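Local atomic coordinates of lectin (Pleurotus ostreatus, PDB entry 6LI7), a protein that binds calcium ions and carbohydrates such as N-acetylgalactosamine, acting as a mushroom lectin of apparently promiscuous sugar recognition. Residues 74-79 / 131-136; 145-150 / 163-168; 95-100 / 136-141; 52-57 / 193-198. All blocks are in the same frame, centred on the assembly; numbering follows the deposited sequence.

Interaction 1: 74-79 / 131-136. With NAG (2-acetamido-2-deoxy-beta-D-glucopyranose), chain C.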
loop_
_atom_site.group_PDB
_atom_site.type_symbol
_atom_site.label_atom_id
_atom_site.label_comp_id
_atom_site.label_asym_id
_atom_site.label_seq_id
_atom_site.Cartn_x
_atom_site.Cartn_y
_atom_site.Cartn_z
ATOM N N PRO A 74 5.366 20.891 -11.898
ATOM C CA PRO A 74 4.960 19.584 -12.381
ATOM C C PRO A 74 6.141 18.672 -12.691
ATOM O O PRO A 74 7.204 19.179 -13.156
ATOM C CB PRO A 74 4.272 19.909 -13.708
ATOM C CG PRO A 74 5.022 21.137 -14.222
ATOM C CD PRO A 74 5.467 21.894 -12.983
ATOM N N PHE A 75 5.891 17.371 -12.573
ATOM C CA PHE A 75 6.838 16.305 -12.961
ATOM C C PHE A 75 6.034 15.171 -13.569
ATOM O O PHE A 75 4.988 14.859 -12.999
ATOM C CB PHE A 75 7.644 15.850 -11.737
ATOM C CG PHE A 75 8.337 16.983 -11.030
ATOM C CD1 PHE A 75 9.623 17.369 -11.401
ATOM C CD2 PHE A 75 7.677 17.715 -10.061
ATOM C CE1 PHE A 75 10.240 18.454 -10.809
ATOM C CE2 PHE A 75 8.314 18.782 -9.428
ATOM C CZ PHE A 75 9.595 19.154 -9.815
ATOM N N ARG A 76 6.514 14.589 -14.666
ATOM C CA ARG A 76 5.856 13.500 -15.408
ATOM C C ARG A 76 6.898 12.516 -15.867
ATOM O O ARG A 76 7.989 12.961 -16.247
ATOM C CB ARG A 76 5.207 14.011 -16.699
ATOM C CG ARG A 76 4.008 14.904 -16.485
ATOM C CD ARG A 76 3.443 15.464 -17.775
ATOM N NE ARG A 76 3.320 14.470 -18.829
ATOM C CZ ARG A 76 2.173 14.127 -19.428
ATOM N NH1 ARG A 76 1.019 14.642 -19.025
ATOM N NH2 ARG A 76 2.194 13.220 -20.398
ATOM N N LYS A 77 6.522 11.260 -15.923
ATOM C CA LYS A 77 7.333 10.200 -16.520
ATOM C C LYS A 77 6.354 9.177 -17.073
ATOM O O LYS A 77 5.454 8.654 -16.315
ATOM C CB LYS A 77 8.224 9.521 -15.481
ATOM C CG LYS A 77 9.161 8.437 -16.033
ATOM C CD LYS A 77 10.286 8.982 -16.857
ATOM C CE LYS A 77 10.816 8.091 -17.963
ATOM N NZ LYS A 77 11.914 7.246 -17.453
ATOM N N ASN A 78 6.500 8.885 -18.341
ATOM C CA ASN A 78 5.771 7.799 -19.024
ATOM C C ASN A 78 6.630 6.569 -18.859
ATOM O O ASN A 78 7.721 6.589 -19.355
ATOM C CB ASN A 78 5.492 8.178 -20.481
ATOM C CG ASN A 78 4.762 7.082 -21.231
ATOM O OD1 ASN A 78 4.289 6.098 -20.633
ATOM N ND2 ASN A 78 4.687 7.235 -22.543
ATOM N N ILE A 79 6.180 5.525 -18.171
ATOM C CA ILE A 79 7.005 4.302 -17.991
ATOM C C ILE A 79 6.363 3.155 -18.769
ATOM O O ILE A 79 5.177 2.904 -18.535
ATOM C CB ILE A 79 7.110 3.962 -16.498
ATOM C CG1 ILE A 79 7.969 4.981 -15.764
ATOM C CG2 ILE A 79 7.639 2.559 -16.286
ATOM C CD1 ILE A 79 7.945 4.743 -14.264
ATOM N N LEU A 131 1.522 6.638 -17.184
ATOM C CA LEU A 131 1.957 8.009 -16.945
ATOM C C LEU A 131 1.859 8.299 -15.444
ATOM O O LEU A 131 0.755 8.367 -14.900
ATOM C CB LEU A 131 1.070 8.920 -17.768
ATOM C CG LEU A 131 1.484 10.372 -17.993
ATOM C CD1 LEU A 131 0.908 11.295 -16.977
ATOM C CD2 LEU A 131 2.974 10.582 -18.077
ATOM N N PHE A 132 3.009 8.499 -14.800
ATOM C CA PHE A 132 3.150 9.029 -13.420
ATOM C C PHE A 132 3.321 10.539 -13.509
ATOM O O PHE A 132 4.142 11.068 -14.309
ATOM C CB PHE A 132 4.298 8.285 -12.749
ATOM C CG PHE A 132 4.069 6.816 -12.670
ATOM C CD1 PHE A 132 4.550 5.971 -13.635
ATOM C CD2 PHE A 132 3.322 6.278 -11.629
ATOM C CE1 PHE A 132 4.278 4.612 -13.600
ATOM C CE2 PHE A 132 3.073 4.917 -11.584
ATOM C CZ PHE A 132 3.542 4.088 -12.572
ATOM N N ALA A 133 2.564 11.263 -12.700
ATOM C CA ALA A 133 2.655 12.730 -12.659
ATOM C C ALA A 133 2.597 13.160 -11.202
ATOM O O ALA A 133 1.874 12.525 -10.391
ATOM C CB ALA A 133 1.560 13.371 -13.463
ATOM N N ILE A 134 3.384 14.165 -10.861
ATOM C CA ILE A 134 3.443 14.670 -9.471
ATOM C C ILE A 134 3.455 16.179 -9.560
ATOM O O ILE A 134 4.195 16.709 -10.390
ATOM C CB ILE A 134 4.667 14.127 -8.718
ATOM C CG1 ILE A 134 4.780 12.620 -8.793
ATOM C CG2 ILE A 134 4.699 14.636 -7.277
ATOM C CD1 ILE A 134 6.119 12.094 -8.271
ATOM N N ALA A 135 2.640 16.831 -8.755
ATOM C CA ALA A 135 2.727 18.278 -8.499
ATOM C C ALA A 135 3.459 18.439 -7.180
ATOM O O ALA A 135 2.936 17.906 -6.177
ATOM C CB ALA A 135 1.353 18.919 -8.429
ATOM N N GLY A 136 4.639 19.078 -7.188
ATOM C CA GLY A 136 5.410 19.345 -5.959
ATOM C C GLY A 136 5.251 20.793 -5.588
ATOM O O GLY A 136 5.012 21.597 -6.500
HETATM C C1 NAG C . 3.949 6.246 -23.289
HETATM C C2 NAG C . 2.877 6.992 -24.052
HETATM C C3 NAG C . 2.192 6.007 -24.979
HETATM C C4 NAG C . 3.129 5.218 -25.851
HETATM C C5 NAG C . 4.084 4.495 -24.910
HETATM C C6 NAG C . 5.044 3.477 -25.550
HETATM C C7 NAG C . 1.890 8.952 -22.977
HETATM C C8 NAG C . 0.974 9.544 -21.948
HETATM N N2 NAG C . 1.888 7.658 -23.241
HETATM O O3 NAG C . 1.337 6.780 -25.766
HETATM O O4 NAG C . 2.312 4.308 -26.631
HETATM O O5 NAG C . 4.771 5.503 -24.169
HETATM O O6 NAG C . 5.987 4.225 -26.288
HETATM O O7 NAG C . 2.698 9.671 -23.461
#

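Interaction 2: 145-150 / 163-168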
loop_
_atom_site.group_PDB
_atom_site.type_symbol
_atom_site.label_atom_id
_atom_site.label_comp_id
_atom_site.label_asym_id
_atom_site.label_seq_id
_atom_site.Cartn_x
_atom_site.Cartn_y
_atom_site.Cartn_z
ATOM N N ALA A 145 13.887 22.531 -2.302
ATOM C CA ALA A 145 12.673 21.900 -2.861
ATOM C C ALA A 145 13.054 20.598 -3.579
ATOM O O ALA A 145 14.125 20.543 -4.272
ATOM C CB ALA A 145 11.990 22.873 -3.774
ATOM N N GLY A 146 12.212 19.583 -3.427
ATOM C CA GLY A 146 12.427 18.311 -4.115
ATOM C C GLY A 146 11.344 17.287 -3.902
ATOM O O GLY A 146 10.623 17.299 -2.850
ATOM N N ILE A 147 11.254 16.400 -4.875
ATOM C CA ILE A 147 10.342 15.230 -4.868
ATOM C C ILE A 147 11.205 13.985 -5.016
ATOM O O ILE A 147 12.105 13.971 -5.918
ATOM C CB ILE A 147 9.377 15.404 -6.053
ATOM C CG1 ILE A 147 8.519 16.655 -5.935
ATOM C CG2 ILE A 147 8.527 14.192 -6.231
ATOM C CD1 ILE A 147 7.665 16.704 -4.727
ATOM N N MET A 148 10.910 12.941 -4.271
ATOM C CA MET A 148 11.539 11.627 -4.450
ATOM C C MET A 148 10.460 10.543 -4.443
ATOM O O MET A 148 9.593 10.543 -3.531
ATOM C CB MET A 148 12.504 11.368 -3.301
ATOM C CG MET A 148 13.024 9.934 -3.268
ATOM S SD MET A 148 14.171 9.656 -1.869
ATOM C CE MET A 148 15.711 10.098 -2.677
ATOM N N ALA A 149 10.535 9.621 -5.375
ATOM C CA ALA A 149 9.593 8.494 -5.392
ATOM C C ALA A 149 10.309 7.239 -5.838
ATOM O O ALA A 149 11.214 7.274 -6.680
ATOM C CB ALA A 149 8.403 8.805 -6.258
ATOM N N SER A 150 9.818 6.145 -5.331
ATOM C CA SER A 150 10.118 4.800 -5.846
ATOM C C SER A 150 8.777 4.155 -6.212
ATOM O O SER A 150 7.800 4.220 -5.409
ATOM C CB SER A 150 10.944 4.099 -4.796
ATOM O OG SER A 150 10.971 2.718 -4.942
ATOM N N PHE A 163 11.143 1.645 -10.525
ATOM C CA PHE A 163 11.398 2.890 -11.281
ATOM C C PHE A 163 11.470 4.045 -10.282
ATOM O O PHE A 163 10.723 4.024 -9.284
ATOM C CB PHE A 163 10.315 3.079 -12.326
ATOM C CG PHE A 163 10.230 1.904 -13.247
ATOM C CD1 PHE A 163 9.463 0.799 -12.921
ATOM C CD2 PHE A 163 10.981 1.872 -14.413
ATOM C CE1 PHE A 163 9.424 -0.315 -13.753
ATOM C CE2 PHE A 163 10.930 0.757 -15.250
ATOM C CZ PHE A 163 10.164 -0.335 -14.914
ATOM N N VAL A 164 12.277 5.067 -10.558
ATOM C CA VAL A 164 12.506 6.166 -9.581
ATOM C C VAL A 164 12.369 7.498 -10.246
ATOM O O VAL A 164 12.499 7.581 -11.445
ATOM C CB VAL A 164 13.904 6.027 -8.972
ATOM C CG1 VAL A 164 13.993 4.739 -8.188
ATOM C CG2 VAL A 164 14.976 6.085 -10.050
ATOM N N THR A 165 12.195 8.521 -9.440
ATOM C CA THR A 165 12.395 9.924 -9.842
ATOM C C THR A 165 13.893 10.072 -10.221
ATOM O O THR A 165 14.792 9.590 -9.447
ATOM C CB THR A 165 11.962 10.872 -8.718
ATOM O OG1 THR A 165 12.420 10.339 -7.476
ATOM C CG2 THR A 165 10.467 11.048 -8.683
ATOM N N ASP A 166 14.147 10.724 -11.345
ATOM C CA ASP A 166 15.518 11.053 -11.822
ATOM C C ASP A 166 15.436 12.064 -12.958
ATOM O O ASP A 166 14.344 12.665 -13.191
ATOM C CB ASP A 166 16.284 9.799 -12.202
ATOM C CG ASP A 166 15.675 9.057 -13.380
ATOM O OD1 ASP A 166 14.950 9.658 -14.206
ATOM O OD2 ASP A 166 15.974 7.911 -13.464
ATOM N N GLU A 167 16.593 12.334 -13.565
ATOM C CA GLU A 167 16.754 13.370 -14.621
ATOM C C GLU A 167 15.965 12.977 -15.885
ATOM O O GLU A 167 15.819 13.853 -16.765
ATOM C CB GLU A 167 18.247 13.541 -14.972
ATOM C CG GLU A 167 18.885 12.292 -15.594
ATOM C CD GLU A 167 19.331 11.151 -14.685
ATOM O OE1 GLU A 167 19.148 11.196 -13.401
ATOM O OE2 GLU A 167 19.925 10.192 -15.240
ATOM N N SER A 168 15.486 11.740 -16.006
ATOM C CA SER A 168 14.672 11.340 -17.191
ATOM C C SER A 168 13.221 11.841 -17.026
ATOM O O SER A 168 12.530 11.854 -17.979
ATOM C CB SER A 168 14.749 9.866 -17.401
ATOM O OG SER A 168 13.913 9.219 -16.459
#

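Interaction 3: 95-100 / 136-141. With CA (calcium ion), chain F.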
loop_
_atom_site.group_PDB
_atom_site.type_symbol
_atom_site.label_atom_id
_atom_site.label_comp_id
_atom_site.label_asym_id
_atom_site.label_seq_id
_atom_site.Cartn_x
_atom_site.Cartn_y
_atom_site.Cartn_z
ATOM N N ALA A 95 8.173 11.032 -1.145
ATOM C CA ALA A 95 8.574 12.019 -0.122
ATOM C C ALA A 95 8.779 13.346 -0.820
ATOM O O ALA A 95 9.067 13.390 -2.056
ATOM C CB ALA A 95 9.826 11.537 0.596
ATOM N N SER A 96 8.587 14.427 -0.087
ATOM C CA SER A 96 8.563 15.765 -0.703
ATOM C C SER A 96 9.043 16.812 0.283
ATOM O O SER A 96 8.742 16.748 1.467
ATOM C CB SER A 96 7.182 16.128 -1.239
ATOM O OG SER A 96 6.199 16.120 -0.197
ATOM N N ASP A 97 9.756 17.766 -0.251
ATOM C CA ASP A 97 10.043 19.046 0.408
ATOM C C ASP A 97 9.396 20.080 -0.508
ATOM O O ASP A 97 9.999 20.391 -1.532
ATOM C CB ASP A 97 11.544 19.261 0.606
ATOM C CG ASP A 97 11.858 20.594 1.261
ATOM O OD1 ASP A 97 10.931 21.450 1.330
ATOM O OD2 ASP A 97 12.981 20.747 1.766
ATOM N N ASP A 98 8.194 20.608 -0.171
ATOM C CA ASP A 98 7.485 20.445 1.090
ATOM C C ASP A 98 6.242 19.560 0.933
ATOM O O ASP A 98 5.813 18.968 1.912
ATOM C CB ASP A 98 6.985 21.804 1.594
ATOM C CG ASP A 98 8.107 22.716 2.054
ATOM O OD1 ASP A 98 8.513 22.569 3.209
ATOM O OD2 ASP A 98 8.580 23.558 1.237
ATOM N N ALA A 99 5.633 19.484 -0.249
ATOM C CA ALA A 99 4.359 18.751 -0.373
ATOM C C ALA A 99 4.179 18.233 -1.798
ATOM O O ALA A 99 4.808 18.782 -2.713
ATOM C CB ALA A 99 3.209 19.681 0.045
ATOM N N HIS A 100 3.303 17.248 -1.978
ATOM C CA HIS A 100 3.075 16.586 -3.284
ATOM C C HIS A 100 1.611 16.188 -3.466
ATOM O O HIS A 100 0.940 15.819 -2.480
ATOM C CB HIS A 100 4.018 15.393 -3.443
ATOM C CG HIS A 100 3.810 14.330 -2.440
ATOM N ND1 HIS A 100 4.522 14.307 -1.271
ATOM C CD2 HIS A 100 2.944 13.281 -2.414
ATOM C CE1 HIS A 100 4.081 13.294 -0.526
ATOM N NE2 HIS A 100 3.106 12.652 -1.216
ATOM N N GLY A 136 4.639 19.078 -7.188
ATOM C CA GLY A 136 5.410 19.345 -5.959
ATOM C C GLY A 136 5.251 20.793 -5.588
ATOM O O GLY A 136 5.012 21.597 -6.500
ATOM N N GLN A 137 5.328 21.118 -4.311
ATOM C CA GLN A 137 5.185 22.511 -3.850
ATOM C C GLN A 137 6.308 22.790 -2.877
ATOM O O GLN A 137 6.465 22.034 -1.893
ATOM C CB GLN A 137 3.875 22.823 -3.102
ATOM C CG GLN A 137 2.621 22.442 -3.885
ATOM C CD GLN A 137 1.397 22.420 -2.983
ATOM O OE1 GLN A 137 1.212 23.336 -2.192
ATOM N NE2 GLN A 137 0.621 21.337 -3.028
ATOM N N ASN A 138 6.995 23.886 -3.104
ATOM C CA ASN A 138 7.893 24.486 -2.102
ATOM C C ASN A 138 7.077 25.532 -1.345
ATOM O O ASN A 138 6.526 26.456 -2.011
ATOM C CB ASN A 138 9.075 25.148 -2.777
ATOM C CG ASN A 138 10.130 25.543 -1.794
ATOM O OD1 ASN A 138 10.228 24.909 -0.728
ATOM N ND2 ASN A 138 10.935 26.533 -2.174
ATOM N N LEU A 139 7.025 25.410 -0.025
ATOM C CA LEU A 139 6.101 26.233 0.795
ATOM C C LEU A 139 6.887 27.204 1.659
ATOM O O LEU A 139 6.241 28.011 2.229
ATOM C CB LEU A 139 5.193 25.345 1.653
ATOM C CG LEU A 139 4.192 24.517 0.848
ATOM C CD1 LEU A 139 3.391 23.601 1.761
ATOM C CD2 LEU A 139 3.264 25.403 0.033
ATOM N N VAL A 140 8.211 27.134 1.739
ATOM C CA VAL A 140 9.011 28.091 2.550
ATOM C C VAL A 140 9.983 28.814 1.619
ATOM O O VAL A 140 10.721 28.117 0.843
ATOM C CB VAL A 140 9.728 27.339 3.669
ATOM C CG1 VAL A 140 10.613 28.258 4.475
ATOM C CG2 VAL A 140 8.725 26.626 4.560
ATOM N N ALA A 141 9.987 30.143 1.662
ATOM C CA ALA A 141 10.858 30.985 0.810
ATOM C C ALA A 141 12.332 30.722 1.151
ATOM O O ALA A 141 12.637 30.388 2.293
ATOM C CB ALA A 141 10.506 32.433 0.988
HETATM CA CA CA F . 11.149 23.738 1.086
#

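Interaction 4: 52-57 / 193-198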
loop_
_atom_site.group_PDB
_atom_site.type_symbol
_atom_site.label_atom_id
_atom_site.label_comp_id
_atom_site.label_asym_id
_atom_site.label_seq_id
_atom_site.Cartn_x
_atom_site.Cartn_y
_atom_site.Cartn_z
ATOM N N ALA A 52 17.710 3.634 -4.471
ATOM C CA ALA A 52 18.176 3.938 -5.846
ATOM C C ALA A 52 17.538 5.226 -6.319
ATOM O O ALA A 52 17.774 5.629 -7.432
ATOM C CB ALA A 52 17.827 2.784 -6.785
ATOM N N SER A 53 16.705 5.861 -5.508
ATOM C CA SER A 53 15.900 6.987 -6.013
ATOM C C SER A 53 16.652 8.340 -5.915
ATOM O O SER A 53 17.562 8.486 -5.107
ATOM C CB SER A 53 14.569 6.974 -5.300
ATOM O OG SER A 53 13.802 8.047 -5.793
ATOM N N LYS A 54 16.232 9.340 -6.685
ATOM C CA LYS A 54 16.815 10.698 -6.626
ATOM C C LYS A 54 15.747 11.722 -6.275
ATOM O O LYS A 54 14.613 11.575 -6.697
ATOM C CB LYS A 54 17.467 11.034 -7.974
ATOM C CG LYS A 54 18.817 10.348 -8.159
ATOM C CD LYS A 54 18.967 9.413 -9.287
ATOM C CE LYS A 54 20.387 8.870 -9.368
ATOM N NZ LYS A 54 20.830 8.275 -8.068
ATOM N N TRP A 55 16.146 12.769 -5.573
ATOM C CA TRP A 55 15.373 14.016 -5.398
ATOM C C TRP A 55 15.421 14.805 -6.705
ATOM O O TRP A 55 16.539 14.935 -7.305
ATOM C CB TRP A 55 15.955 14.833 -4.267
ATOM C CG TRP A 55 15.885 14.151 -2.951
ATOM C CD1 TRP A 55 16.867 13.439 -2.319
ATOM C CD2 TRP A 55 14.753 14.189 -2.056
ATOM N NE1 TRP A 55 16.397 12.986 -1.110
ATOM C CE2 TRP A 55 15.117 13.441 -0.921
ATOM C CE3 TRP A 55 13.488 14.783 -2.115
ATOM C CZ2 TRP A 55 14.237 13.256 0.139
ATOM C CZ3 TRP A 55 12.599 14.579 -1.065
ATOM C CH2 TRP A 55 12.985 13.835 0.046
ATOM N N ILE A 56 14.274 15.280 -7.173
ATOM C CA ILE A 56 14.219 16.139 -8.376
ATOM C C ILE A 56 13.481 17.436 -8.076
ATOM O O ILE A 56 12.566 17.482 -7.203
ATOM C CB ILE A 56 13.636 15.408 -9.595
ATOM C CG1 ILE A 56 12.173 14.993 -9.381
ATOM C CG2 ILE A 56 14.519 14.243 -9.984
ATOM C CD1 ILE A 56 11.582 14.297 -10.583
ATOM N N TRP A 57 13.854 18.473 -8.836
ATOM C CA TRP A 57 13.096 19.735 -8.895
ATOM C C TRP A 57 13.347 20.309 -10.292
ATOM O O TRP A 57 13.718 19.517 -11.165
ATOM C CB TRP A 57 13.540 20.641 -7.734
ATOM C CG TRP A 57 12.610 21.779 -7.497
ATOM C CD1 TRP A 57 12.873 23.111 -7.672
ATOM C CD2 TRP A 57 11.254 21.688 -7.019
ATOM N NE1 TRP A 57 11.769 23.848 -7.360
ATOM C CE2 TRP A 57 10.761 23.014 -6.957
ATOM C CE3 TRP A 57 10.425 20.629 -6.628
ATOM C CZ2 TRP A 57 9.466 23.304 -6.532
ATOM C CZ3 TRP A 57 9.153 20.913 -6.158
ATOM C CH2 TRP A 57 8.681 22.231 -6.138
ATOM N N ALA A 193 13.926 17.174 -15.650
ATOM C CA ALA A 193 14.014 17.449 -14.197
ATOM C C ALA A 193 15.503 17.586 -13.799
ATOM O O ALA A 193 16.314 16.860 -14.362
ATOM C CB ALA A 193 13.322 16.316 -13.457
ATOM N N ALA A 194 15.828 18.403 -12.797
ATOM C CA ALA A 194 17.192 18.555 -12.277
ATOM C C ALA A 194 17.290 17.758 -10.972
ATOM O O ALA A 194 16.521 18.013 -10.018
ATOM C CB ALA A 194 17.517 20.022 -12.081
ATOM N N VAL A 195 18.291 16.885 -10.890
ATOM C CA VAL A 195 18.556 16.091 -9.670
ATOM C C VAL A 195 19.009 17.004 -8.540
ATOM O O VAL A 195 19.917 17.799 -8.731
ATOM C CB VAL A 195 19.518 14.952 -9.949
ATOM C CG1 VAL A 195 19.995 14.289 -8.670
ATOM C CG2 VAL A 195 18.899 13.926 -10.900
ATOM N N GLN A 196 18.393 16.900 -7.365
ATOM C CA GLN A 196 18.740 17.751 -6.207
ATOM C C GLN A 196 19.609 16.964 -5.254
ATOM O O GLN A 196 20.155 17.568 -4.354
ATOM C CB GLN A 196 17.471 18.209 -5.481
ATOM C CG GLN A 196 16.544 19.034 -6.369
ATOM C CD GLN A 196 17.230 20.296 -6.833
ATOM O OE1 GLN A 196 17.625 21.135 -6.035
ATOM N NE2 GLN A 196 17.370 20.416 -8.133
ATOM N N GLY A 197 19.666 15.656 -5.395
ATOM C CA GLY A 197 20.385 14.838 -4.406
ATOM C C GLY A 197 20.005 13.385 -4.586
ATOM O O GLY A 197 19.088 13.100 -5.338
ATOM N N ALA A 198 20.722 12.488 -3.923
ATOM C CA ALA A 198 20.479 11.042 -3.950
ATOM C C ALA A 198 20.018 10.611 -2.559
ATOM O O ALA A 198 20.059 11.414 -1.625
ATOM C CB ALA A 198 21.746 10.372 -4.422
#

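Interaction 1: 74-79 / 131-136
Phe75 faces Ile134, and Lys77 faces Phe132, as the hydrogen-bonded pairs of an antiparallel ladder joining two adjacent strands of a β-sandwich sheet. In each pair both residues give their N-H and offer their carbonyl to the other, so these four polar atoms are satisfied within the ladder. Ile134 N gives to Phe75 O at 2.8 Å; the return bond, from Phe75 N to Ile134 O, is more bent, with 138° at the hydrogen. At the second pair Lys77 N reaches Phe132 O at 2.9 Å, and Phe132 N reaches Lys77 O at the same distance. The acceptors are shared with carbon donors: Phe75 O also receives Ala133 CA at 3.2 Å.

Arg76 illustrates how a buried cation finds partners on the face it shares with Leu131 and Ala133. A bend at chi3 (45°) sets its guanidinium face-on to Leu131, CD1 lying over the centre of the plane and Leu131 CD2 3.6 Å from Arg76 NH2. NE forms a salt bridge with Asp187, and NH1 gives to the carbonyl oxygens of Phe180 and Leu182. Phe132 lies on the opposite face, which is packed in part against strand 146-155; near the end of the ladder Ile79 crosses its ring at about a right angle, Ile79 CD1 3.7 Å from Phe132 CD1. Lys77 runs out to Ser168 OG.

Leu131 CG also lies 4.1 Å from NAG C8, the methyl of the acetamido group. That sugar belongs to Asn78, the first residue of an Asn-Ile-Thr sequon, whose side-chain nitrogen Asn78 ND2 is bonded covalently to NAG C1 at 1.4 Å.

Interaction 2: 145-150 / 163-168
Thr165 meets Ala149 where the hairpin of strands 146-155 and 160-164 gives out, and its side chain continues the ladder in place of backbone. The threonine CB is 3.8 Å from Ala149 N. From there chi1 of 42° sends OG1 between the backbone nitrogen and the carbonyl carbon, where it accepts from Ala149 N at 2.9 Å in a nearly straight bond (163°). The other branch, Thr165 CG2, rests against the methyl of Ala149, 3.9 Å from its CB. The return bond is ordinary backbone, Thr165 N to Ala149 O at 3.2 Å, so Ala149 is gripped through both its N-H and its carbonyl. OG1 is itself doubly engaged, for it also gives a hydrogen bond to Lys54 O.

At the next pair into the hairpin, Ser150 and Val164 form a regular non-hydrogen-bonded pair, with Val164 CA 3.4 Å from Ala149 O. Beyond Thr165 the chain leaves the sheet through an Asx turn, in which Asp166 OD1 takes Ser168 N at 2.8 Å.

Strand 146-155 has strand 160-164 on one flank and strand 87-96 on the other; at Ile147, beyond the end of strand 160-164, Ile56 of strand 54-57 bonds to its backbone.

Interaction 3: 95-100 / 136-141
Asp97, Asp98 and Asn138 bring one side-chain oxygen each to a calcium ion, in an Asp-cis-Asp arrangement that recalls the calcium sites of PA14-type sugar-binding domains. Ser143 and Pro144 also belong to the site. Along the first segment, Asp97 comes at the corner between two sheets. Its chi1 of 179° swings the carboxylate to the far side from its own N, and Asp97 OD1 lies 2.3 Å from the metal, while Asp97 OD2 accepts a hydrogen bond from Trp204 NE1.

A cis peptide then leads to Asp98, whose OD2 sits 2.6 Å from the calcium, against 2.4 Å for Asn138 OD1. The same Asp98 OD2 takes Leu139 N at 2.7 Å in an almost linear bond that arrives 44° out of the carboxylate plane, so metal and amide together fix the group.

Ala99 completes a classic β-bulge: Asp98 N and Ala99 N both give to Gln137 O, at 2.8 and 3.1 Å. Ala99 O in turn accepts from Gln137 N at 2.9 Å, and regular antiparallel pairing resumes. His100 follows opposite Gly136 as a non-hydrogen-bonded pair. Its ring is held at both nitrogens, NE2 by Gln119 and ND1 by Ser96, whose OG lies in the ring plane 2.7 Å from His100 ND1.

Interaction 4: 52-57 / 193-198
With chi1 at 64°, CG1 of Ile56 stands over its own backbone, flanked by N and C, and Ile56 CD1 reaches to within 3.9 Å of Ala193 CB. In Gln196 a bend at chi2 (-62°) folds the side chain back along its own strand. The fold lets Gln196 CG press on Trp57 CB at 3.7 Å, and it brings the amide to Ala194: NE2 gives to Ala194 O at 3.2 Å, almost straight at 173°. That carbonyl also accepts Trp57 N at 3.0 Å, the two donors approaching from opposite faces of its plane. Gln196 OE1 is taken up by Gly65 N, so the amide is bonded at both its oxygen and its nitrogen, which fixes its rotation.

Around these groups runs the backbone pairing. Ala194 N returns a bond to Trp57 O at 2.9 Å, making a closed hydrogen-bonded pair, whereas Gln196 N meets Trp55 O at 2.7 Å from above the carbonyl plane. Trp55 N gives instead to Gly197 O, so Trp55 bonds to two successive residues of the other strand.

Trp55 presents its ring edge to this strand, CD1 lying 3.8 Å from Ala198 O, while its indole meets that of Trp204. On the other face Lys54 crosses Val195 obliquely, CG to CG1 at 4.1 Å. The Trp57 indole packs on Ser71 and Arg73 of strand 71-80, close to Asn138 of the calcium site. The whole is a short, twisted antiparallel two-stranded ribbon, formed from chain flanking the central strands of the N-terminal β-sandwich unit and lying against them.

Overall arrangement
From the N terminus, strand 54-57 waits longest for its partner: interaction 4 brings it to 193-198 and encloses the other three contacts in a loop of 135 residues. Within that span, 74-79 pairs with 131-136 in interaction 1, and 95-100 with 136-141 in interaction 3. These two cross along the chain and share Gly136, so strand 129-138 is flanked by both partners in one sheet. Interaction 2 opens only after both have closed and completes a short hairpin in the facing sheet. Ile147 packs on Ile134 between the sheets, the carbonyls of Gly146 and Met148 bond to Asp97 and Ala95, and Phe75 touches both Ile56 and Trp57, tying ribbon, sandwich and calcium corner together.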